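Local coordinates for putative phosphonate binding protein for ABC transporter (Prochlorococcus marinus str. MIT 9301, PDB 5LQ5) that binds inorganic phosphite strongly, and methylphosphonate and phosphate only very weakly, probably as the periplasmic solute-binding component of an ABC transporter, at residues L25-L30 / V36-I41. Numbering follows the deposited sequence.
Sequences LFSKEL and VEVKYI
The helix-to-strand return of a beta-alpha-beta unit, strand 5-10, helix 16-34 and strand 37-40, brings Ser-27 and Leu-30 onto Val-38 in one lobe of this periplasmic binding protein. Helix and strand run almost exactly antiparallel (172°), their axes 7.3 Å apart, with 37-40 the outermost strand of its sheet, hydrogen-bonded to strand 5-10. At the closest backbone approach, CA of Ser-27 lies 5.5 Å from CA of Val-38, a closeness consistent with the small serine side chain. Val-38 points toward the helix and divides its two methyls between Ser-27 and Leu-30: CG1, anti to the backbone N (chi1 -171°), meets CB of Ser-27 at 3.7 Å, while CG2 lies 4.2 Å from CB of Leu-30. The branch carbon itself, CB of Val-38, rests 3.5 Å from the carbonyl O of Ser-27. An alanine here, lacking both methyls, would probably leave a gap against CB of Ser-27 and take from Leu-30 its apolar partner on the strand. The same valine also touches Val-8 of the neighbouring strand. OG of Ser-27 turns back to donate a hydrogen bond to the carbonyl O of Phe-23, one helical turn earlier, and lies 3.9 Å from CB of Tyr-40 in van der Waals contact.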
loop_
_atom_site.group_PDB
_atom_site.type_symbol
_atom_site.label_atom_id
_atom_site.label_comp_id
_atom_site.label_asym_id
_atom_site.label_seq_id
_atom_site.Cartn_x
_atom_site.Cartn_y
_atom_site.Cartn_z
ATOM N N LEU A 25 -14.292 -0.144 10.553
ATOM C CA LEU A 25 -14.185 -1.032 11.745
ATOM C C LEU A 25 -13.034 -0.606 12.669
ATOM O O LEU A 25 -13.163 -0.529 13.891
ATOM C CB LEU A 25 -13.977 -2.486 11.339
ATOM C CG LEU A 25 -15.192 -3.232 10.813
ATOM C CD1 LEU A 25 -14.757 -4.598 10.310
ATOM C CD2 LEU A 25 -16.271 -3.371 11.891
ATOM N N PHE A 26 -11.912 -0.260 12.046
ATOM C CA PHE A 26 -10.729 0.269 12.758
ATOM C C PHE A 26 -11.086 1.531 13.551
ATOM O O PHE A 26 -10.779 1.651 14.749
ATOM C CB PHE A 26 -9.639 0.590 11.723
ATOM C CG PHE A 26 -8.356 1.119 12.319
ATOM C CD1 PHE A 26 -7.410 0.264 12.869
ATOM C CD2 PHE A 26 -8.099 2.479 12.310
ATOM C CE1 PHE A 26 -6.228 0.756 13.414
ATOM C CE2 PHE A 26 -6.936 2.983 12.858
ATOM C CZ PHE A 26 -5.989 2.124 13.398
ATOM N N SER A 27 -11.744 2.456 12.882
ATOM C CA SER A 27 -12.136 3.738 13.476
ATOM C C SER A 27 -13.047 3.557 14.687
ATOM O O SER A 27 -12.896 4.215 15.699
ATOM C CB SER A 27 -12.783 4.660 12.440
ATOM O OG SER A 27 -11.808 5.027 11.457
ATOM N N LYS A 28 -13.972 2.623 14.579
ATOM C CA LYS A 28 -14.922 2.380 15.675
ATOM C C LYS A 28 -14.221 1.828 16.920
ATOM O O LYS A 28 -14.531 2.218 18.042
ATOM C CB LYS A 28 -16.083 1.474 15.228
ATOM C CG LYS A 28 -17.175 2.236 14.477
ATOM C CD LYS A 28 -18.262 1.303 13.960
ATOM C CE LYS A 28 -19.182 1.998 12.959
ATOM N NZ LYS A 28 -20.390 2.590 13.591
ATOM N N GLU A 29 -13.251 0.959 16.715
ATOM C CA GLU A 29 -12.462 0.389 17.814
ATOM C C GLU A 29 -11.582 1.475 18.461
ATOM O O GLU A 29 -11.506 1.588 19.678
ATOM C CB GLU A 29 -11.613 -0.802 17.360
ATOM C CG GLU A 29 -10.833 -1.511 18.483
ATOM C CD GLU A 29 -11.728 -2.027 19.615
ATOM O OE1 GLU A 29 -12.925 -2.354 19.371
ATOM O OE2 GLU A 29 -11.227 -2.112 20.768
ATOM N N LEU A 30 -10.884 2.260 17.652
ATOM C CA LEU A 30 -10.124 3.399 18.205
ATOM C C LEU A 30 -10.984 4.343 19.029
ATOM O O LEU A 30 -10.600 4.786 20.113
ATOM C CB LEU A 30 -9.432 4.202 17.080
ATOM C CG LEU A 30 -7.946 3.927 16.935
ATOM C CD1 LEU A 30 -7.664 2.458 16.651
ATOM C CD2 LEU A 30 -7.421 4.823 15.820
ATOM N N VAL A 36 -12.793 9.275 21.974
ATOM C CA VAL A 36 -12.922 10.459 21.122
ATOM C C VAL A 36 -13.636 10.005 19.841
ATOM O O VAL A 36 -13.669 8.804 19.529
ATOM C CB VAL A 36 -11.569 11.137 20.778
ATOM C CG1 VAL A 36 -10.841 11.605 22.043
ATOM C CG2 VAL A 36 -10.690 10.195 19.962
ATOM N N GLU A 37 -14.204 10.976 19.129
ATOM C CA GLU A 37 -14.810 10.757 17.803
ATOM C C GLU A 37 -13.715 10.445 16.796
ATOM O O GLU A 37 -12.717 11.160 16.724
ATOM C CB GLU A 37 -15.612 11.963 17.310
ATOM C CG GLU A 37 -17.117 11.800 17.457
ATOM C CD GLU A 37 -17.886 12.785 16.603
ATOM O OE1 GLU A 37 -17.674 14.001 16.779
ATOM O OE2 GLU A 37 -18.693 12.344 15.754
ATOM N N VAL A 38 -13.929 9.365 16.049
ATOM C CA VAL A 38 -13.019 8.922 14.979
ATOM C C VAL A 38 -13.847 8.669 13.707
ATOM O O VAL A 38 -14.905 8.031 13.750
ATOM C CB VAL A 38 -12.239 7.649 15.368
ATOM C CG1 VAL A 38 -11.162 7.367 14.334
ATOM C CG2 VAL A 38 -11.575 7.785 16.742
ATOM N N LYS A 39 -13.351 9.142 12.571
ATOM C CA LYS A 39 -14.069 9.054 11.297
ATOM C C LYS A 39 -13.086 8.722 10.165
ATOM O O LYS A 39 -12.060 9.377 10.038
ATOM C CB LYS A 39 -14.750 10.404 11.021
ATOM C CG LYS A 39 -15.551 10.535 9.737
ATOM C CD LYS A 39 -16.936 9.933 9.851
ATOM C CE LYS A 39 -17.788 10.352 8.661
ATOM N NZ LYS A 39 -18.601 9.223 8.160
ATOM N N TYR A 40 -13.391 7.680 9.390
ATOM C CA TYR A 40 -12.629 7.366 8.159
ATOM C C TYR A 40 -13.108 8.290 7.032
ATOM O O TYR A 40 -14.310 8.381 6.742
ATOM C CB TYR A 40 -12.755 5.898 7.760
ATOM C CG TYR A 40 -12.287 5.569 6.350
ATOM C CD1 TYR A 40 -10.994 5.910 5.916
ATOM C CD2 TYR A 40 -13.116 4.854 5.460
ATOM C CE1 TYR A 40 -10.573 5.598 4.640
ATOM C CE2 TYR A 40 -12.690 4.542 4.193
ATOM C CZ TYR A 40 -11.404 4.928 3.786
ATOM O OH TYR A 40 -10.960 4.644 2.505
ATOM N N ILE A 41 -12.168 8.953 6.391
ATOM C CA ILE A 41 -12.415 9.911 5.300
ATOM C C ILE A 41 -11.741 9.384 4.019
ATOM O O ILE A 41 -10.537 9.567 3.866
ATOM C CB ILE A 41 -11.835 11.310 5.626
ATOM C CG1 ILE A 41 -12.249 11.807 7.017
ATOM C CG2 ILE A 41 -12.162 12.318 4.542
ATOM C CD1 ILE A 41 -13.725 11.926 7.243
#